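Local coordinates for DltD domain-containing protein (Beauveria bassiana, PDB 7D78), which is a thioesterase of the alpha/beta hydrolase fold that probably cyclises a polyketide chain into a medium-ring lactone, at residues L173-D178 with A235-Q240; Q28-K33 with G42-V47; K252-T257 with F282-K287. All blocks are in the same frame, centred on the assembly; numbering follows the deposited sequence.

Interaction 1: residues L173-D178 with A235-Q240; sequences LQLIRD and ALQTYQ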
loop_
_atom_site.group_PDB
_atom_site.type_symbol
_atom_site.label_atom_id
_atom_site.label_comp_id
_atom_site.label_asym_id
_atom_site.label_seq_id
_atom_site.Cartn_x
_atom_site.Cartn_y
_atom_site.Cartn_z
ATOM N N LEU A 173 11.110 -14.016 -4.522
ATOM C CA LEU A 173 12.539 -14.239 -4.340
ATOM C C LEU A 173 13.355 -13.247 -5.160
ATOM O O LEU A 173 14.350 -12.693 -4.676
ATOM C CB LEU A 173 12.889 -15.674 -4.726
ATOM C CG LEU A 173 14.341 -16.076 -4.492
ATOM C CD1 LEU A 173 14.762 -15.819 -3.031
ATOM C CD2 LEU A 173 14.514 -17.540 -4.872
ATOM N N GLN A 174 12.941 -13.010 -6.406
ATOM C CA GLN A 174 13.639 -12.060 -7.268
ATOM C C GLN A 174 13.594 -10.657 -6.683
ATOM O O GLN A 174 14.583 -9.915 -6.739
ATOM C CB GLN A 174 13.000 -12.090 -8.663
ATOM C CG GLN A 174 13.787 -11.453 -9.816
ATOM C CD GLN A 174 12.979 -11.468 -11.122
ATOM O OE1 GLN A 174 11.840 -11.923 -11.138
ATOM N NE2 GLN A 174 13.573 -10.983 -12.213
ATOM N N LEU A 175 12.443 -10.275 -6.136
ATOM C CA LEU A 175 12.309 -8.987 -5.465
ATOM C C LEU A 175 13.297 -8.860 -4.310
ATOM O O LEU A 175 13.991 -7.845 -4.185
ATOM C CB LEU A 175 10.864 -8.813 -4.968
ATOM C CG LEU A 175 9.840 -8.468 -6.056
ATOM C CD1 LEU A 175 8.407 -8.591 -5.519
ATOM C CD2 LEU A 175 10.110 -7.056 -6.582
ATOM N N ILE A 176 13.363 -9.872 -3.438
ATOM C CA ILE A 176 14.284 -9.788 -2.298
ATOM C C ILE A 176 15.727 -9.670 -2.792
ATOM O O ILE A 176 16.533 -8.892 -2.253
ATOM C CB ILE A 176 14.111 -11.003 -1.365
ATOM C CG1 ILE A 176 12.718 -10.996 -0.722
ATOM C CG2 ILE A 176 15.237 -11.020 -0.301
ATOM C CD1 ILE A 176 12.484 -9.800 0.214
ATOM N N ARG A 177 16.073 -10.430 -3.834
ATOM C CA ARG A 177 17.431 -10.361 -4.371
ATOM C C ARG A 177 17.737 -8.986 -4.965
ATOM O O ARG A 177 18.856 -8.477 -4.818
ATOM C CB ARG A 177 17.631 -11.488 -5.383
ATOM C CG ARG A 177 17.680 -12.815 -4.655
ATOM C CD ARG A 177 17.594 -14.019 -5.554
ATOM N NE ARG A 177 17.917 -15.227 -4.798
ATOM C CZ ARG A 177 17.795 -16.456 -5.278
ATOM N NH1 ARG A 177 17.334 -16.643 -6.510
ATOM N NH2 ARG A 177 18.129 -17.498 -4.520
ATOM N N ASP A 178 16.749 -8.346 -5.599
ATOM C CA ASP A 178 16.965 -6.982 -6.072
ATOM C C ASP A 178 17.204 -6.016 -4.912
ATOM O O ASP A 178 18.036 -5.103 -5.020
ATOM C CB ASP A 178 15.783 -6.507 -6.920
ATOM C CG ASP A 178 15.917 -5.043 -7.318
ATOM O OD1 ASP A 178 16.912 -4.694 -7.992
ATOM O OD2 ASP A 178 15.037 -4.232 -6.960
ATOM N N ALA A 235 10.777 -0.590 -13.141
ATOM C CA ALA A 235 11.519 -1.134 -12.012
ATOM C C ALA A 235 10.871 -2.434 -11.551
ATOM O O ALA A 235 9.649 -2.496 -11.376
ATOM C CB ALA A 235 11.551 -0.132 -10.858
ATOM N N LEU A 236 11.686 -3.474 -11.351
ATOM C CA LEU A 236 11.165 -4.724 -10.799
ATOM C C LEU A 236 10.391 -4.501 -9.499
ATOM O O LEU A 236 9.404 -5.204 -9.233
ATOM C CB LEU A 236 12.315 -5.717 -10.566
ATOM C CG LEU A 236 11.912 -7.142 -10.161
ATOM C CD1 LEU A 236 11.552 -8.008 -11.405
ATOM C CD2 LEU A 236 13.031 -7.793 -9.359
ATOM N N GLN A 237 10.804 -3.520 -8.686
ATOM C CA GLN A 237 10.130 -3.295 -7.406
ATOM C C GLN A 237 8.665 -2.918 -7.572
ATOM O O GLN A 237 7.915 -2.968 -6.588
ATOM C CB GLN A 237 10.854 -2.213 -6.602
ATOM C CG GLN A 237 12.190 -2.681 -6.014
ATOM C CD GLN A 237 12.052 -3.935 -5.142
ATOM O OE1 GLN A 237 11.079 -4.084 -4.401
ATOM N NE2 GLN A 237 13.036 -4.835 -5.230
ATOM N N THR A 238 8.249 -2.524 -8.781
ATOM C CA THR A 238 6.835 -2.392 -9.128
ATOM C C THR A 238 6.070 -3.605 -8.629
ATOM O O THR A 238 4.988 -3.475 -8.049
ATOM C CB THR A 238 6.653 -2.264 -10.645
ATOM O OG1 THR A 238 7.313 -1.083 -11.112
ATOM C CG2 THR A 238 5.155 -2.229 -11.032
ATOM N N TYR A 239 6.648 -4.794 -8.830
ATOM C CA TYR A 239 5.950 -6.018 -8.467
ATOM C C TYR A 239 5.764 -6.139 -6.959
ATOM O O TYR A 239 4.826 -6.802 -6.507
ATOM C CB TYR A 239 6.711 -7.217 -9.024
ATOM C CG TYR A 239 6.804 -7.212 -10.537
ATOM C CD1 TYR A 239 5.776 -6.681 -11.321
ATOM C CD2 TYR A 239 7.916 -7.742 -11.181
ATOM C CE1 TYR A 239 5.866 -6.683 -12.725
ATOM C CE2 TYR A 239 8.015 -7.752 -12.562
ATOM C CZ TYR A 239 6.994 -7.234 -13.329
ATOM O OH TYR A 239 7.123 -7.263 -14.704
ATOM N N GLN A 240 6.654 -5.532 -6.168
ATOM C CA GLN A 240 6.435 -5.478 -4.726
ATOM C C GLN A 240 5.206 -4.632 -4.394
ATOM O O GLN A 240 4.376 -5.019 -3.561
ATOM C CB GLN A 240 7.679 -4.925 -4.029
ATOM C CG GLN A 240 7.528 -4.750 -2.515
ATOM C CD GLN A 240 7.333 -6.072 -1.797
ATOM O OE1 GLN A 240 6.200 -6.488 -1.502
ATOM N NE2 GLN A 240 8.431 -6.750 -1.526
HETATM O O HOH W 1 13.786 -2.772 -9.045
#
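The contact belongs to the region inserted between strands 150-156 and 259-264 of the alpha/beta hydrolase fold, where helix 168-183 packs on the turn that leads into helix 238-244. Leu175, Asp178 and Gln174 of the helix meet Leu236 and Gln237, which form the middle of a type I beta turn from Ala235 to Thr238. The amide of Gln237 makes the polar link. Its NE2 donates to Asp178 OD2 at 2.7 Å, almost straight at 173°, and lies on the anti lone pair of that oxygen. Carboxylate and amide are nearly coplanar, 17° apart. NE2 also gives a weak bond to Leu175 O at 3.3 Å. The bend of the Gln237 chain at chi2 (-56°) turns its amide back to the helix. Water 1 adds a second bridge: it donates to Asp178 OD2 and accepts from Gln237 N at 3.1 Å. Asp178 is therefore gripped within a buried contact, and the amide probably helps stabilise its charge. Beside this polar group Leu175 packs on the turn, partly against backbone atoms. Leu175 CD2 sits 3.3 Å from Leu236 O and 4.0 Å from Leu236 CG. Its other methyl, CD1, lies against the start of the second helix, 3.6 Å from Gln240 N. Leu236 reaches Gln174 with both methyls; CD1 is 3.7 Å from Gln174 NE2. Asp178 OD1 accepts from Phe189 N, and OD2 also bonds Gln182 further along its own helix. Arg148, Arg149 and Glu108 of the second subunit lie against Leu173, Ile176 and Gln240, while strand 190-191 packs against Leu236 and Tyr239.

Interaction 2: residues Q28-K33 with G42-V47; sequences QVVECK and GRFYAV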
loop_
_atom_site.group_PDB
_atom_site.type_symbol
_atom_site.label_atom_id
_atom_site.label_comp_id
_atom_site.label_asym_id
_atom_site.label_seq_id
_atom_site.Cartn_x
_atom_site.Cartn_y
_atom_site.Cartn_z
ATOM N N GLN A 28 -2.479 23.226 -23.129
ATOM C CA GLN A 28 -1.355 23.861 -22.461
ATOM C C GLN A 28 -0.730 22.864 -21.499
ATOM O O GLN A 28 -1.402 21.949 -21.019
ATOM C CB GLN A 28 -1.795 25.113 -21.692
ATOM C CG GLN A 28 -2.370 26.190 -22.589
ATOM C CD GLN A 28 -1.479 26.467 -23.789
ATOM O OE1 GLN A 28 -0.311 26.843 -23.640
ATOM N NE2 GLN A 28 -2.022 26.271 -24.989
ATOM N N VAL A 29 0.567 23.025 -21.242
ATOM C CA VAL A 29 1.227 22.200 -20.242
ATOM C C VAL A 29 0.812 22.691 -18.863
ATOM O O VAL A 29 0.860 23.891 -18.578
ATOM C CB VAL A 29 2.751 22.254 -20.417
ATOM C CG1 VAL A 29 3.432 21.608 -19.226
ATOM C CG2 VAL A 29 3.166 21.549 -21.700
ATOM N N VAL A 30 0.372 21.777 -18.007
ATOM C CA VAL A 30 -0.031 22.129 -16.654
ATOM C C VAL A 30 0.658 21.164 -15.696
ATOM O O VAL A 30 0.627 19.944 -15.906
ATOM C CB VAL A 30 -1.567 22.107 -16.488
ATOM C CG1 VAL A 30 -1.965 21.971 -15.013
ATOM C CG2 VAL A 30 -2.172 23.404 -17.068
ATOM N N GLU A 31 1.294 21.716 -14.666
ATOM C CA GLU A 31 2.042 20.960 -13.673
ATOM C C GLU A 31 1.320 21.014 -12.336
ATOM O O GLU A 31 0.797 22.065 -11.953
ATOM C CB GLU A 31 3.457 21.536 -13.517
ATOM C CG GLU A 31 4.162 21.702 -14.849
ATOM C CD GLU A 31 5.628 22.047 -14.709
ATOM O OE1 GLU A 31 5.991 22.693 -13.707
ATOM O OE2 GLU A 31 6.409 21.672 -15.612
ATOM N N CYS A 32 1.291 19.882 -11.631
ATOM C CA CYS A 32 0.671 19.791 -10.311
ATOM C C CYS A 32 1.718 19.308 -9.317
ATOM O O CYS A 32 2.426 18.331 -9.591
ATOM C CB CYS A 32 -0.524 18.822 -10.303
ATOM S SG CYS A 32 -1.763 19.035 -11.606
ATOM N N LYS A 33 1.816 19.984 -8.174
ATOM C CA LYS A 33 2.761 19.614 -7.132
ATOM C C LYS A 33 2.118 18.625 -6.168
ATOM O O LYS A 33 0.925 18.720 -5.869
ATOM C CB LYS A 33 3.230 20.843 -6.347
ATOM C CG LYS A 33 4.189 21.762 -7.093
ATOM C CD LYS A 33 5.083 22.530 -6.130
ATOM C CE LYS A 33 5.735 21.588 -5.125
ATOM N NZ LYS A 33 6.764 22.261 -4.271
ATOM N N GLY A 42 1.403 17.318 -17.339
ATOM C CA GLY A 42 0.394 16.825 -18.256
ATOM C C GLY A 42 -0.112 17.889 -19.210
ATOM O O GLY A 42 0.313 19.047 -19.174
ATOM N N ARG A 43 -1.025 17.464 -20.092
ATOM C CA ARG A 43 -1.687 18.342 -21.054
ATOM C C ARG A 43 -3.051 18.733 -20.507
ATOM O O ARG A 43 -3.836 17.860 -20.132
ATOM C CB ARG A 43 -1.893 17.659 -22.403
ATOM C CG ARG A 43 -0.655 17.116 -23.078
ATOM C CD ARG A 43 -1.084 16.472 -24.379
ATOM N NE ARG A 43 0.044 16.187 -25.262
ATOM C CZ ARG A 43 -0.086 15.826 -26.532
ATOM N NH1 ARG A 43 -1.295 15.718 -27.073
ATOM N NH2 ARG A 43 0.994 15.581 -27.259
ATOM N N PHE A 44 -3.331 20.032 -20.474
ATOM C CA PHE A 44 -4.623 20.545 -20.034
ATOM C C PHE A 44 -5.346 21.127 -21.239
ATOM O O PHE A 44 -4.857 22.078 -21.861
ATOM C CB PHE A 44 -4.457 21.599 -18.944
ATOM C CG PHE A 44 -5.756 22.089 -18.378
ATOM C CD1 PHE A 44 -6.549 21.248 -17.611
ATOM C CD2 PHE A 44 -6.190 23.383 -18.622
ATOM C CE1 PHE A 44 -7.746 21.687 -17.079
ATOM C CE2 PHE A 44 -7.390 23.839 -18.094
ATOM C CZ PHE A 44 -8.174 22.988 -17.320
ATOM N N TYR A 45 -6.481 20.536 -21.577
ATOM C CA TYR A 45 -7.331 20.974 -22.682
ATOM C C TYR A 45 -8.454 21.818 -22.079
ATOM O O TYR A 45 -9.426 21.277 -21.550
ATOM C CB TYR A 45 -7.875 19.766 -23.439
ATOM C CG TYR A 45 -6.841 18.931 -24.183
ATOM C CD1 TYR A 45 -5.988 18.061 -23.500
ATOM C CD2 TYR A 45 -6.741 18.988 -25.574
ATOM C CE1 TYR A 45 -5.054 17.274 -24.183
ATOM C CE2 TYR A 45 -5.808 18.211 -26.268
ATOM C CZ TYR A 45 -4.969 17.355 -25.565
ATOM O OH TYR A 45 -4.049 16.585 -26.243
ATOM N N ALA A 46 -8.309 23.143 -22.141
ATOM C CA ALA A 46 -9.217 24.068 -21.470
ATOM C C ALA A 46 -10.463 24.325 -22.313
ATOM O O ALA A 46 -10.454 24.189 -23.536
ATOM C CB ALA A 46 -8.520 25.399 -21.188
ATOM N N VAL A 47 -11.546 24.708 -21.643
ATOM C CA VAL A 47 -12.736 25.192 -22.326
ATOM C C VAL A 47 -12.917 26.658 -21.969
ATOM O O VAL A 47 -12.378 27.156 -20.976
ATOM C CB VAL A 47 -14.003 24.383 -21.979
ATOM C CG1 VAL A 47 -13.797 22.913 -22.322
ATOM C CG2 VAL A 47 -14.371 24.571 -20.509
#
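Four backbone hydrogen bonds join Gln28 and Val30 to Phe44 and Gly42. Gln28 and Phe44 bond in both directions. Phe44 N reaches Gln28 O at 2.8 Å, and Gln28 N reaches Phe44 O at 2.9 Å. Val30 N donates to Gly42 O at 3.0 Å. The return bond from Gly42 N to Val30 O, at 3.1 Å, is more bent, with an angle of 139° at the hydrogen. Between these hydrogen-bonded pairs, Val29 and Arg43 form a non-hydrogen-bonded pair. There Val29 CA makes a CA-H...O contact with Gly42 O at 3.5 Å. On the face that carries Val30 and Phe44, the two side chains lie side by side and point the same way. Val30 CG2, the branch beside its own backbone N, touches Phe44 CB at 3.5 Å. It comes obliquely to the ring, whose CG stands anti to the Phe44 backbone N (chi1 -176°). This is the antiparallel beta hairpin of strands 28-33 and 39-45, at the edge of the main sheet of the alpha/beta hydrolase fold. On the other face Arg43 NH1 donates to Tyr45 OH at 3.0 Å, with the hydroxyl in the guanidinium plane. Helix 68-77 packs on that face, against Arg43 and Tyr45. Val30 instead meets His116 and Ile117 of helix 103-118, and Phe44 meets Leu120 and Ser122 just beyond that helix. Tyr83 OH of strand 81-86 also bonds to Val30 O.

Interaction 3: residues K252-T257 with F282-K287; sequences KLVDKT and FPQTKK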
loop_
_atom_site.group_PDB
_atom_site.type_symbol
_atom_site.label_atom_id
_atom_site.label_comp_id
_atom_site.label_asym_id
_atom_site.label_seq_id
_atom_site.Cartn_x
_atom_site.Cartn_y
_atom_site.Cartn_z
ATOM N N LYS A 252 -14.476 -1.635 -2.924
ATOM C CA LYS A 252 -15.670 -1.768 -2.094
ATOM C C LYS A 252 -15.933 -0.512 -1.276
ATOM O O LYS A 252 -17.076 -0.284 -0.872
ATOM C CB LYS A 252 -15.554 -2.993 -1.181
ATOM C CG LYS A 252 -15.587 -4.319 -1.930
ATOM C CD LYS A 252 -15.027 -5.443 -1.078
ATOM C CE LYS A 252 -14.971 -6.757 -1.850
ATOM N NZ LYS A 252 -14.571 -7.890 -0.961
ATOM N N LEU A 253 -14.906 0.313 -1.042
ATOM C CA LEU A 253 -15.111 1.602 -0.392
ATOM C C LEU A 253 -15.778 2.608 -1.318
ATOM O O LEU A 253 -16.297 3.618 -0.842
ATOM C CB LEU A 253 -13.782 2.177 0.099
ATOM C CG LEU A 253 -12.952 1.258 0.993
ATOM C CD1 LEU A 253 -11.593 1.873 1.249
ATOM C CD2 LEU A 253 -13.679 0.996 2.298
ATOM N N VAL A 254 -15.763 2.373 -2.627
ATOM C CA VAL A 254 -16.428 3.289 -3.547
ATOM C C VAL A 254 -17.904 2.922 -3.568
ATOM O O VAL A 254 -18.343 2.119 -4.400
ATOM C CB VAL A 254 -15.816 3.231 -4.958
ATOM C CG1 VAL A 254 -16.393 4.345 -5.829
ATOM C CG2 VAL A 254 -14.290 3.329 -4.885
ATOM N N ASP A 255 -18.673 3.493 -2.638
ATOM C CA ASP A 255 -20.074 3.129 -2.472
ATOM C C ASP A 255 -21.023 4.299 -2.696
ATOM O O ASP A 255 -22.228 4.147 -2.477
ATOM C CB ASP A 255 -20.303 2.516 -1.088
ATOM C CG ASP A 255 -19.933 3.456 0.056
ATOM O OD1 ASP A 255 -19.522 4.612 -0.186
ATOM O OD2 ASP A 255 -20.051 3.025 1.222
ATOM N N LYS A 256 -20.520 5.455 -3.133
ATOM C CA LYS A 256 -21.366 6.618 -3.405
ATOM C C LYS A 256 -21.092 7.216 -4.780
ATOM O O LYS A 256 -21.977 7.812 -5.395
ATOM C CB LYS A 256 -21.155 7.714 -2.360
ATOM C CG LYS A 256 -21.349 7.309 -0.917
ATOM C CD LYS A 256 -20.769 8.411 -0.030
ATOM C CE LYS A 256 -20.729 8.027 1.429
ATOM N NZ LYS A 256 -19.913 6.813 1.661
ATOM N N THR A 257 -19.873 7.077 -5.260
ATOM C CA THR A 257 -19.469 7.736 -6.502
ATOM C C THR A 257 -20.117 7.085 -7.720
ATOM O O THR A 257 -19.875 5.898 -7.974
ATOM C CB THR A 257 -17.952 7.676 -6.624
ATOM O OG1 THR A 257 -17.376 8.141 -5.397
ATOM C CG2 THR A 257 -17.473 8.540 -7.789
ATOM N N PHE A 282 -21.028 -2.715 -6.859
ATOM C CA PHE A 282 -21.289 -1.307 -6.578
ATOM C C PHE A 282 -22.759 -1.103 -6.211
ATOM O O PHE A 282 -23.644 -1.516 -6.972
ATOM C CB PHE A 282 -20.935 -0.437 -7.786
ATOM C CG PHE A 282 -19.452 -0.324 -8.059
ATOM C CD1 PHE A 282 -18.580 0.139 -7.087
ATOM C CD2 PHE A 282 -18.935 -0.659 -9.304
ATOM C CE1 PHE A 282 -17.207 0.261 -7.347
ATOM C CE2 PHE A 282 -17.565 -0.543 -9.574
ATOM C CZ PHE A 282 -16.705 -0.084 -8.588
ATOM N N PRO A 283 -23.062 -0.484 -5.059
ATOM C CA PRO A 283 -24.472 -0.252 -4.694
ATOM C C PRO A 283 -25.049 1.029 -5.273
ATOM O O PRO A 283 -26.275 1.162 -5.366
ATOM C CB PRO A 283 -24.426 -0.191 -3.163
ATOM C CG PRO A 283 -23.044 0.371 -2.874
ATOM C CD PRO A 283 -22.142 -0.198 -3.940
ATOM N N GLN A 284 -24.196 1.968 -5.677
ATOM C CA GLN A 284 -24.635 3.309 -6.046
ATOM C C GLN A 284 -25.078 3.359 -7.512
ATOM O O GLN A 284 -25.120 2.342 -8.214
ATOM C CB GLN A 284 -23.517 4.317 -5.772
ATOM C CG GLN A 284 -22.343 4.230 -6.753
ATOM C CD GLN A 284 -21.281 3.245 -6.317
ATOM O OE1 GLN A 284 -21.582 2.171 -5.789
ATOM N NE2 GLN A 284 -20.021 3.597 -6.552
ATOM N N THR A 285 -25.406 4.565 -7.986
ATOM C CA THR A 285 -25.669 4.805 -9.405
ATOM C C THR A 285 -24.508 4.327 -10.267
ATOM O O THR A 285 -23.352 4.682 -10.017
ATOM C CB THR A 285 -25.897 6.302 -9.637
ATOM O OG1 THR A 285 -26.983 6.759 -8.823
ATOM C CG2 THR A 285 -26.195 6.585 -11.094
ATOM N N LYS A 286 -24.813 3.538 -11.299
ATOM C CA LYS A 286 -23.743 2.936 -12.087
ATOM C C LYS A 286 -24.250 2.564 -13.473
ATOM O O LYS A 286 -25.458 2.442 -13.705
ATOM C CB LYS A 286 -23.165 1.699 -11.386
ATOM C CG LYS A 286 -24.158 0.545 -11.199
ATOM C CD LYS A 286 -23.501 -0.598 -10.430
ATOM C CE LYS A 286 -24.428 -1.796 -10.301
ATOM N NZ LYS A 286 -23.829 -2.845 -9.444
ATOM N N LYS A 287 -23.300 2.372 -14.390
ATOM C CA LYS A 287 -23.609 2.001 -15.764
ATOM C C LYS A 287 -22.504 1.104 -16.292
ATOM O O LYS A 287 -21.319 1.378 -16.085
ATOM C CB LYS A 287 -23.757 3.221 -16.684
ATOM C CG LYS A 287 -24.057 2.837 -18.141
ATOM C CD LYS A 287 -24.316 4.050 -19.026
ATOM C CE LYS A 287 -24.606 3.637 -20.475
ATOM N NZ LYS A 287 -25.737 2.664 -20.545
#
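Val254 and Phe282 open the contact where the loop 252-257 passes the turn that precedes strand 286-291. Val254 is the centre of an inverse gamma turn, and its carbonyl meets two side chains. Phe282 CD1 comes edge-on to Val254 O at 3.3 Å, close to the ring plane. Gln284 NE2 donates to the same oxygen at 3.1 Å, from above the carbonyl plane and with a bent angle of 138°. The side chain of Val254 adds apolar packing, with CB 4.1 Å from Phe282 CE1. Its CG1 lies 3.8 Å from Gln284 NE2. Asp255 comes next. Its CB rests on Pro283 CG at 3.9 Å, and its backbone O lies against Gln284 CB. Its carboxylate turns to Lys256 instead: Lys256 NZ donates to Asp255 OD1 at 2.9 Å, as part of a salt bridge. Lys256 NZ is shared with Asp169 of the second subunit, so this charged pair joins the dimer contact. Thr257 ends the run with its carbonyl, which takes the straighter bond of Gln284 NE2, 2.7 Å at 164°. That oxygen lies in the amide plane, whereas Val254 O is tilted out of it. The two bonds fix the rotation of the Gln284 amide and hold the curve of the loop on either side of Asp255 and Lys256. Gln284 reaches both carbonyls because CG stands between its backbone N and carbonyl carbon (chi1 72°) and the chain then bends at chi2. Beyond the contact, Ala145 of helix 135-146 packs on Leu253 and Val254, Met155 of strand 150-156 packs on Phe282, and strand 259-264 pairs with strand 286-291, the edge of the main sheet.

From the N terminus, interaction 2 comes first and closes the short hairpin of strands 28-33 and 39-45. Interaction 1 follows and closes a long loop of 56 residues, bringing helix 168-183 to the start of helix 238-244. Interaction 3 comes last of the three and closes a loop of 24 residues through strand 259-264 and helix 272-281. The three are in series; none nests in or crosses another. Interactions 2 and 3 belong to opposite edges of the same sheet, with centres about 29 Å apart. Interaction 1 lies away from both, its centre about 34 Å from each. Interactions 1 and 3 also both touch the second subunit.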